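Local structure of avidin-related protein 2 (Gallus gallus, 1WBI) at residues A[45-50]-A[71-76]; A[100-105]-A[113-118]. The protein binds biotin in a pocket at one end of an eight-stranded beta-barrel and assembles as a tetramer, as avidin does. All blocks are in the same frame, centred on the assembly; numbering follows the deposited sequence. Where two conformers were deposited one is given.

Both contacts sit round the end of the antiparallel eight-stranded barrel where the biotin carboxylate lies. Their centres are about 14 Å apart. Contact 1 comes first along the chain and is complete before contact 2 begins. It packs the loop leading into strand 50-56 against the loop joining strands 64-70 and 77-86. Contact 2 pairs the end of strand 92-101 with the start of strand 114-123. The two touch mainly through Ser76, whose OG probably hydrogen-bonds to Arg101 O and Gln100 NE2. Each contact gives biotin a polar partner, Ser74 in contact 1 and Gln100 in contact 2. Both also reach a second subunit of the tetramer.

Contact 1 (A[45-50]-A[71-76]). With BTN (biotin), chain I.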
ATOM      1  N   GLY A  45      10.203   0.834 -23.779  1.00 21.95           N
ATOM      2  CA  GLY A  45      11.068   1.377 -24.838  1.00 21.69           C
ATOM      3  C   GLY A  45      11.590   2.784 -24.602  1.00 21.77           C
ATOM      4  O   GLY A  45      12.525   3.225 -25.251  1.00 22.62           O
ATOM      5  N   ASN A  46      10.961   3.495 -23.664  1.00 20.14           N
ATOM      6  CA  ASN A  46      11.358   4.851 -23.294  1.00 20.05           C
ATOM      7  C   ASN A  46      12.337   4.932 -22.121  1.00 18.00           C
ATOM      8  O   ASN A  46      12.815   6.021 -21.781  1.00 16.85           O
ATOM      9  CB  ASN A  46      10.132   5.656 -22.901  1.00 19.85           C
ATOM     10  CG  ASN A  46       9.196   5.908 -24.053  1.00 22.35           C
ATOM     11  OD1 ASN A  46       9.576   5.705 -25.217  1.00 24.56           O
ATOM     12  ND2 ASN A  46       7.952   6.341 -23.742  1.00 22.48           N
ATOM     13  N   ILE A  47      12.655   3.788 -21.526  1.00 18.48           N
ATOM     14  CA  ILE A  47      13.484   3.816 -20.318  1.00 18.88           C
ATOM     15  C   ILE A  47      14.821   4.517 -20.535  1.00 18.33           C
ATOM     16  O   ILE A  47      15.504   4.287 -21.543  1.00 19.59           O
ATOM     17  CB  ILE A  47      13.741   2.412 -19.743  1.00 18.95           C
ATOM     18  CG1 ILE A  47      12.426   1.800 -19.258  1.00 19.19           C
ATOM     19  CG2 ILE A  47      14.747   2.510 -18.577  1.00 20.52           C
ATOM     20  CD1 ILE A  47      12.461   0.338 -18.963  1.00 19.11           C
ATOM     21  N   THR A  48      15.194   5.392 -19.607  1.00 16.47           N
ATOM     22  CA  THR A  48      16.504   5.963 -19.522  1.00 17.16           C
ATOM     23  C   THR A  48      16.802   6.118 -18.041  1.00 16.38           C
ATOM     24  O   THR A  48      15.889   6.043 -17.176  1.00 15.98           O
ATOM     25  CB  THR A  48      16.626   7.372 -20.236  1.00 17.46           C
ATOM     26  OG1 THR A  48      18.006   7.854 -20.231  1.00 21.58           O
ATOM     27  CG2 THR A  48      15.731   8.390 -19.531  1.00 19.75           C
ATOM     28  N   LEU A  49      18.058   6.361 -17.732  1.00 16.48           N
ATOM     29  CA  LEU A  49      18.475   6.568 -16.354  1.00 16.24           C
ATOM     30  C   LEU A  49      17.720   7.765 -15.758  1.00 15.49           C
ATOM     31  O   LEU A  49      17.285   8.689 -16.468  1.00 15.13           O
ATOM     32  CB  LEU A  49      20.010   6.696 -16.276  1.00 18.43           C
ATOM     33  CG  LEU A  49      20.620   7.932 -16.924  1.00 18.00           C
ATOM     34  CD1 LEU A  49      20.610   9.123 -16.002  1.00 20.60           C
ATOM     35  CD2 LEU A  49      22.082   7.629 -17.318  1.00 16.83           C
ATOM     36  N   SER A  50      17.496   7.729 -14.432  1.00 13.91           N
ATOM     37  CA  SER A  50      16.690   8.714 -13.752  1.00 13.12           C
ATOM     38  C   SER A  50      17.251   8.976 -12.381  1.00 12.77           C
ATOM     39  O   SER A  50      17.763   8.044 -11.733  1.00 12.33           O
ATOM     40  CB  SER A  50      15.227   8.263 -13.633  1.00 12.48           C
ATOM     41  OG  SER A  50      14.590   8.047 -14.863  1.00 12.37           O
ATOM     42  N   TRP A  71      11.276  10.049 -12.557  1.00 11.15           N
ATOM     43  CA  TRP A  71      11.477   9.352 -13.830  1.00 10.96           C
ATOM     44  C   TRP A  71      11.690  10.389 -14.930  1.00 12.11           C
ATOM     45  O   TRP A  71      10.881  11.285 -15.120  1.00 13.27           O
ATOM     46  CB  TRP A  71      10.315   8.427 -14.131  1.00 10.52           C
ATOM     47  CG  TRP A  71      10.154   7.385 -13.046  1.00  9.87           C
ATOM     48  CD1 TRP A  71       9.140   7.297 -12.130  1.00 11.84           C
ATOM     49  CD2 TRP A  71      11.074   6.351 -12.706  1.00 10.01           C
ATOM     50  NE1 TRP A  71       9.342   6.259 -11.284  1.00  9.65           N
ATOM     51  CE2 TRP A  71      10.533   5.649 -11.607  1.00 10.62           C
ATOM     52  CE3 TRP A  71      12.280   5.892 -13.262  1.00  8.79           C
ATOM     53  CZ2 TRP A  71      11.159   4.559 -11.046  1.00 11.41           C
ATOM     54  CZ3 TRP A  71      12.912   4.819 -12.698  1.00 10.86           C
ATOM     55  CH2 TRP A  71      12.350   4.150 -11.591  1.00 11.09           C
ATOM     56  N   ASN A  72      12.787  10.233 -15.686  1.00 12.75           N
ATOM     57  CA  ASN A  72      13.136  11.239 -16.718  1.00 13.33           C
ATOM     58  C   ASN A  72      12.492  10.958 -18.055  1.00 14.48           C
ATOM     59  O   ASN A  72      12.691  11.728 -19.006  1.00 17.31           O
ATOM     60  CB  ASN A  72      14.663  11.306 -16.915  1.00 13.77           C
ATOM     61  CG  ASN A  72      15.341  12.215 -15.983  1.00 13.91           C
ATOM     62  OD1 ASN A  72      14.736  12.802 -15.059  1.00 14.46           O
ATOM     63  ND2 ASN A  72      16.666  12.294 -16.120  1.00 16.59           N
ATOM     64  N   PHE A  73      11.695   9.907 -18.156  1.00 14.09           N
ATOM     65  CA  PHE A  73      11.080   9.473 -19.412  1.00 13.49           C
ATOM     66  C   PHE A  73       9.538   9.375 -19.360  1.00 13.53           C
ATOM     67  O   PHE A  73       8.906   8.890 -20.284  1.00 14.30           O
ATOM     68  CB  PHE A  73      11.702   8.165 -19.866  1.00 14.03           C
ATOM     69  CG  PHE A  73      11.553   7.043 -18.861  1.00 12.03           C
ATOM     70  CD1 PHE A  73      10.467   6.200 -18.921  1.00 14.82           C
ATOM     71  CD2 PHE A  73      12.540   6.822 -17.894  1.00 13.18           C
ATOM     72  CE1 PHE A  73      10.324   5.183 -17.989  1.00 15.68           C
ATOM     73  CE2 PHE A  73      12.395   5.793 -17.013  1.00 12.86           C
ATOM     74  CZ  PHE A  73      11.293   4.990 -17.067  1.00 14.39           C
ATOM     75  N   SER A  74       8.942   9.752 -18.209  1.00 12.87           N
ATOM     76  CA  SER A  74       7.508   9.792 -18.069  1.00 12.68           C
ATOM     77  C   SER A  74       7.186  10.880 -17.070  1.00 11.78           C
ATOM     78  O   SER A  74       8.097  11.477 -16.481  1.00 13.23           O
ATOM     79  CB  SER A  74       6.953   8.460 -17.578  1.00 13.35           C
ATOM     80  OG  SER A  74       7.281   8.225 -16.212  1.00 13.81           O
ATOM     81  N   GLU A  75       5.887  11.076 -16.863  1.00 11.91           N
ATOM     82  CA  GLU A  75       5.416  12.015 -15.828  1.00 12.13           C
ATOM     83  C   GLU A  75       5.278  11.460 -14.420  1.00 12.38           C
ATOM     84  O   GLU A  75       4.871  12.186 -13.483  1.00 12.10           O
ATOM     85  CB  GLU A  75       4.111  12.628 -16.265  1.00 12.24           C
ATOM     86  CG  GLU A  75       4.297  13.550 -17.490  1.00 15.05           C
ATOM     87  CD  GLU A  75       5.235  14.734 -17.255  1.00 19.18           C
ATOM     88  OE1 GLU A  75       5.431  15.266 -16.126  1.00 17.79           O
ATOM     89  OE2 GLU A  75       5.833  15.147 -18.278  1.00 25.03           O
ATOM     90  N   SER A  76       5.661  10.219 -14.260  1.00 12.36           N
ATOM     91  CA  SER A  76       5.554   9.481 -12.993  1.00 11.16           C
ATOM     92  C   SER A  76       6.657   9.829 -11.977  1.00 11.48           C
ATOM     93  O   SER A  76       7.742  10.305 -12.347  1.00 11.06           O
ATOM     94  CB  SER A  76       5.645   7.964 -13.301  0.50 11.38           C
ATOM     95  OG  SER A  76       5.559   7.101 -12.158  0.50  9.11           O
TER
HETATM   96  C11 BTN I1001       7.409   4.465 -15.478  1.00 14.36           C
HETATM   97  O11 BTN I1001       6.916   5.457 -16.097  1.00 15.64           O
HETATM   98  O12 BTN I1001       6.862   3.334 -15.610  1.00 14.66           O
HETATM   99  C10 BTN I1001       8.609   4.724 -14.628  1.00 13.71           C
HETATM  100  C9  BTN I1001       9.307   3.476 -14.148  1.00 11.81           C
HETATM  101  C8  BTN I1001       8.614   2.827 -12.929  1.00 10.41           C
HETATM  102  C7  BTN I1001       9.438   1.626 -12.446  1.00 11.59           C
HETATM  103  C2  BTN I1001       8.920   0.936 -11.145  1.00  9.92           C
HETATM  104  S1  BTN I1001       9.260   1.819  -9.680  1.00 10.03           S
HETATM  105  C6  BTN I1001       8.730   0.390  -8.717  1.00 10.80           C
HETATM  106  C5  BTN I1001       9.260  -0.828  -9.458  1.00  8.38           C
HETATM  107  N1  BTN I1001      10.579  -1.162  -9.017  1.00  9.89           N
HETATM  108  C3  BTN I1001      11.432  -1.023 -10.033  1.00  9.37           C
HETATM  109  O3  BTN I1001      12.737  -1.278  -9.913  1.00 10.29           O
HETATM  110  N2  BTN I1001      10.866  -0.573 -11.104  1.00  9.97           N
HETATM  111  C4  BTN I1001       9.445  -0.476 -10.933  1.00 10.22           C
HETATM  112  O   HOH W   1       7.241   6.703 -20.806  1.00 23.54           O
HETATM  113  O   HOH W   2      18.083  10.581 -18.257  1.00 24.30           O
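Phe73 is the main apolar partner of segment 45-50. Ile47 CA sits over the middle of its ring, a CH-pi contact 3.8 Å from the centroid. Ile47 CG1 also meets Phe73 CZ at 4.0 Å. Phe73 CG stands between the backbone N and the carbonyl carbon (chi1 59°), which brings the ring against residues 46-48. Thr48 CG2 passes the ring at CD2.

One direct hydrogen bond joins the segments. Asn72 N donates to Ser50 OG at 3.0 Å, with an almost straight N-H...O angle of 166°. Two waters add bridges: one links Asn46 ND2 to Phe73 O, the other Leu49 O to Asn72 ND2.

The loop between strands 64-70 and 77-86 lines the biotin pocket of the avidin barrel, and segment 45-50 packs against its Phe73. Phe73 CZ in turn meets biotin C10 at 3.6 Å. The valeryl chain of biotin crosses one face of the Trp71 indole, with C9 3.5 Å above the ring plane. Trp71 NE1 is held by Ser78 OG. With an alanine in place of Trp71, the valeryl chain is likely to lose this flat wall and Ser78 OG its indole partner. Ser74 OG donates to biotin O11 at 2.8 Å. Ser74 OG also accepts from Ser76 N, an ST turn that positions it.

Contact 2 (A[100-105]-A[113-118]); sequences QRLAVD and ATRVGN. With BTN (biotin), chain I.
Gln100 and Arg115 run side by side from neighbouring strands. Arg115 NH1 donates to Gln100 OE1 at 2.8 Å. The oxygen lies in the guanidinium plane, but the donor stands above the amide plane and so is not on a lone pair; the two planes are 63° apart. In Gln100, CG is anti to the backbone N and the chain is extended beyond it, which carries the amide to the biotin carboxylate. Gln100 NE2 makes a weak hydrogen bond to biotin O12 at 3.3 Å. Ser76 OG probably holds the same nitrogen. Leu102 CD1, in one of its two conformers, lies over one face of the Arg115 guanidinium, towards its rim. Asp42 forms a salt bridge with Arg115 NH2, and Trp111 of a neighbouring subunit packs on Gln100 and Arg115.

The backbone beneath is the antiparallel pairing of strands 92-101 and 114-123, the last two strands of the avidin barrel. Gln100 and Arg115 form a hydrogen-bonded pair: Gln100 N to Arg115 O and Arg115 N to Gln100 O are both 2.9 Å. Leu102 N extends the pairing to Ala113 O at 2.8 Å, nearly straight at 176°.

Arg101 and Thr114 form the next, non-hydrogen-bonded pair and lie on the other face of the sheet. The Arg101 chain bends at chi2 (73°), and its guanidinium lies flat on Ala113 CB, 3.3 Å from the plane. NE donates to Leu102 O, and a water joins NH1 to Thr114 OG1. Asp110 forms a salt bridge with NH1, and Gln83 of a second subunit accepts from NH2.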
ATOM      1  N   GLN A 100       4.251   3.939  -6.743  1.00  9.48           N
ATOM      2  CA  GLN A 100       4.492   4.605  -8.020  1.00  9.31           C
ATOM      3  C   GLN A 100       3.256   5.435  -8.311  1.00  8.95           C
ATOM      4  O   GLN A 100       2.159   4.918  -8.404  1.00 10.38           O
ATOM      5  CB  GLN A 100       4.748   3.628  -9.163  1.00  9.10           C
ATOM      6  CG  GLN A 100       4.965   4.393 -10.459  1.00 10.23           C
ATOM      7  CD  GLN A 100       5.141   3.520 -11.669  1.00 11.35           C
ATOM      8  OE1 GLN A 100       4.996   2.315 -11.578  1.00 13.45           O
ATOM      9  NE2 GLN A 100       5.373   4.146 -12.837  1.00 12.17           N
ATOM     10  N   ARG A 101       3.451   6.745  -8.447  1.00  9.74           N
ATOM     11  CA  ARG A 101       2.424   7.678  -8.830  1.00  9.90           C
ATOM     12  C   ARG A 101       2.382   7.938 -10.324  1.00 11.36           C
ATOM     13  O   ARG A 101       3.374   8.367 -10.911  1.00 12.02           O
ATOM     14  CB  ARG A 101       2.610   9.020  -8.102  1.00 10.51           C
ATOM     15  CG  ARG A 101       1.625  10.111  -8.549  1.00 10.25           C
ATOM     16  CD  ARG A 101       0.261   9.861  -8.035  1.00 10.40           C
ATOM     17  NE  ARG A 101      -0.757  10.647  -8.670  1.00 11.01           N
ATOM     18  CZ  ARG A 101      -1.885  11.048  -8.110  1.00 11.26           C
ATOM     19  NH1 ARG A 101      -2.134  10.790  -6.836  1.00 11.66           N
ATOM     20  NH2 ARG A 101      -2.781  11.700  -8.823  1.00 11.34           N
ATOM     21  N   LEU A 102       1.220   7.713 -10.915  1.00 11.61           N
ATOM     22  CA  LEU A 102       0.970   8.081 -12.310  1.00 13.56           C
ATOM     23  C   LEU A 102       0.307   9.458 -12.353  1.00 13.82           C
ATOM     24  O   LEU A 102      -0.403   9.879 -11.427  1.00 12.32           O
ATOM     25  CB  LEU A 102       0.052   7.073 -12.994  0.50 14.02           C
ATOM     26  CG  LEU A 102       0.614   5.654 -13.098  0.50 17.75           C
ATOM     27  CD1 LEU A 102      -0.459   4.687 -13.570  0.50 18.25           C
ATOM     28  CD2 LEU A 102       1.788   5.647 -14.041  0.50 20.83           C
ATOM     29  N   ALA A 103       0.555  10.206 -13.427  1.00 13.69           N
ATOM     30  CA  ALA A 103      -0.084  11.495 -13.632  1.00 14.74           C
ATOM     31  C   ALA A 103      -1.450  11.312 -14.272  1.00 16.38           C
ATOM     32  O   ALA A 103      -1.577  10.584 -15.277  1.00 17.58           O
ATOM     33  CB  ALA A 103       0.787  12.380 -14.502  1.00 15.71           C
ATOM     34  N   VAL A 104      -2.476  11.911 -13.675  1.00 16.29           N
ATOM     35  CA  VAL A 104      -3.816  11.945 -14.276  1.00 16.75           C
ATOM     36  C   VAL A 104      -4.196  13.375 -14.527  1.00 17.83           C
ATOM     37  O   VAL A 104      -3.678  14.247 -13.899  1.00 17.37           O
ATOM     38  CB  VAL A 104      -4.872  11.231 -13.413  1.00 16.24           C
ATOM     39  CG1 VAL A 104      -4.492   9.749 -13.287  1.00 17.06           C
ATOM     40  CG2 VAL A 104      -4.984  11.860 -12.054  1.00 15.37           C
ATOM     41  N   ASP A 105      -5.131  13.637 -15.437  1.00 20.11           N
ATOM     42  CA  ASP A 105      -5.386  15.033 -15.788  1.00 21.92           C
ATOM     43  C   ASP A 105      -6.420  15.744 -14.931  1.00 22.36           C
ATOM     44  O   ASP A 105      -6.469  16.954 -14.919  1.00 23.31           O
ATOM     45  CB  ASP A 105      -5.737  15.192 -17.267  1.00 23.99           C
ATOM     46  CG  ASP A 105      -4.502  15.175 -18.167  1.00 28.53           C
ATOM     47  OD1 ASP A 105      -3.427  15.739 -17.793  1.00 32.67           O
ATOM     48  OD2 ASP A 105      -4.607  14.596 -19.269  1.00 35.71           O
ATOM     49  N   ALA A 113      -4.450   6.361  -9.466  1.00 10.67           N
ATOM     50  CA  ALA A 113      -3.097   6.806  -9.816  1.00 11.28           C
ATOM     51  C   ALA A 113      -1.952   6.228  -9.037  1.00 11.57           C
ATOM     52  O   ALA A 113      -0.821   6.562  -9.358  1.00 12.24           O
ATOM     53  CB  ALA A 113      -3.056   8.323  -9.786  1.00 12.25           C
ATOM     54  N   THR A 114      -2.182   5.407  -8.010  1.00 10.19           N
ATOM     55  CA  THR A 114      -1.060   4.937  -7.182  1.00 10.00           C
ATOM     56  C   THR A 114      -0.932   3.423  -7.127  1.00 11.05           C
ATOM     57  O   THR A 114      -1.770   2.742  -6.566  1.00 12.14           O
ATOM     58  CB  THR A 114      -1.123   5.528  -5.752  1.00  9.51           C
ATOM     59  OG1 THR A 114      -1.274   6.960  -5.835  1.00 10.90           O
ATOM     60  CG2 THR A 114       0.148   5.210  -5.023  1.00 10.59           C
ATOM     61  N   ARG A 115       0.141   2.911  -7.729  1.00 10.45           N
ATOM     62  CA  ARG A 115       0.497   1.526  -7.609  1.00 11.81           C
ATOM     63  C   ARG A 115       1.361   1.289  -6.388  1.00 10.29           C
ATOM     64  O   ARG A 115       2.135   2.164  -5.977  1.00  9.58           O
ATOM     65  CB  ARG A 115       1.387   1.104  -8.785  1.00 13.52           C
ATOM     66  CG  ARG A 115       0.791   0.986 -10.102  1.00 19.41           C
ATOM     67  CD  ARG A 115       1.843   0.288 -11.029  1.00 18.88           C
ATOM     68  NE  ARG A 115       1.240   0.351 -12.308  1.00 23.54           N
ATOM     69  CZ  ARG A 115       1.700   1.002 -13.359  1.00 21.25           C
ATOM     70  NH1 ARG A 115       2.878   1.615 -13.335  1.00 20.69           N
ATOM     71  NH2 ARG A 115       0.965   0.984 -14.445  1.00 24.38           N
ATOM     72  N   VAL A 116       1.278   0.088  -5.816  1.00  9.55           N
ATOM     73  CA  VAL A 116       2.045  -0.335  -4.637  1.00  9.49           C
ATOM     74  C   VAL A 116       2.804  -1.631  -4.954  1.00  8.75           C
ATOM     75  O   VAL A 116       2.281  -2.497  -5.660  1.00  9.79           O
ATOM     76  CB  VAL A 116       1.149  -0.487  -3.376  1.00  9.84           C
ATOM     77  CG1 VAL A 116       0.142  -1.668  -3.545  1.00 10.74           C
ATOM     78  CG2 VAL A 116       1.976  -0.639  -2.131  1.00 11.94           C
ATOM     79  N   GLY A 117       3.986  -1.801  -4.413  1.00  9.21           N
ATOM     80  CA  GLY A 117       4.701  -3.070  -4.498  1.00  9.51           C
ATOM     81  C   GLY A 117       5.909  -3.107  -3.589  1.00 10.13           C
ATOM     82  O   GLY A 117       6.014  -2.359  -2.599  1.00  9.17           O
ATOM     83  N   ASN A 118       6.791  -4.031  -3.868  1.00  9.92           N
ATOM     84  CA  ASN A 118       7.926  -4.347  -3.029  1.00 10.37           C
ATOM     85  C   ASN A 118       9.152  -4.590  -3.872  1.00 10.96           C
ATOM     86  O   ASN A 118       9.067  -4.941  -5.058  1.00 11.95           O
ATOM     87  CB  ASN A 118       7.619  -5.603  -2.205  1.00 10.66           C
ATOM     88  CG  ASN A 118       7.150  -6.770  -3.058  1.00 13.78           C
ATOM     89  OD1 ASN A 118       5.974  -6.904  -3.380  1.00 22.62           O
ATOM     90  ND2 ASN A 118       8.079  -7.622  -3.408  1.00 23.29           N
TER
HETATM   91  C11 BTN I1001       7.409   4.465 -15.478  1.00 14.36           C
HETATM   92  O11 BTN I1001       6.916   5.457 -16.097  1.00 15.64           O
HETATM   93  O12 BTN I1001       6.862   3.334 -15.610  1.00 14.66           O
HETATM   94  C10 BTN I1001       8.609   4.724 -14.628  1.00 13.71           C
HETATM   95  C9  BTN I1001       9.307   3.476 -14.148  1.00 11.81           C
HETATM   96  C8  BTN I1001       8.614   2.827 -12.929  1.00 10.41           C
HETATM   97  C7  BTN I1001       9.438   1.626 -12.446  1.00 11.59           C
HETATM   98  C2  BTN I1001       8.920   0.936 -11.145  1.00  9.92           C
HETATM   99  S1  BTN I1001       9.260   1.819  -9.680  1.00 10.03           S
HETATM  100  C6  BTN I1001       8.730   0.390  -8.717  1.00 10.80           C
HETATM  101  C5  BTN I1001       9.260  -0.828  -9.458  1.00  8.38           C
HETATM  102  N1  BTN I1001      10.579  -1.162  -9.017  1.00  9.89           N
HETATM  103  C3  BTN I1001      11.432  -1.023 -10.033  1.00  9.37           C
HETATM  104  O3  BTN I1001      12.737  -1.278  -9.913  1.00 10.29           O
HETATM  105  N2  BTN I1001      10.866  -0.573 -11.104  1.00  9.97           N
HETATM  106  C4  BTN I1001       9.445  -0.476 -10.933  1.00 10.22           C
HETATM  107  O   HOH W   3      -0.605   9.373  -4.684  1.00 12.31           O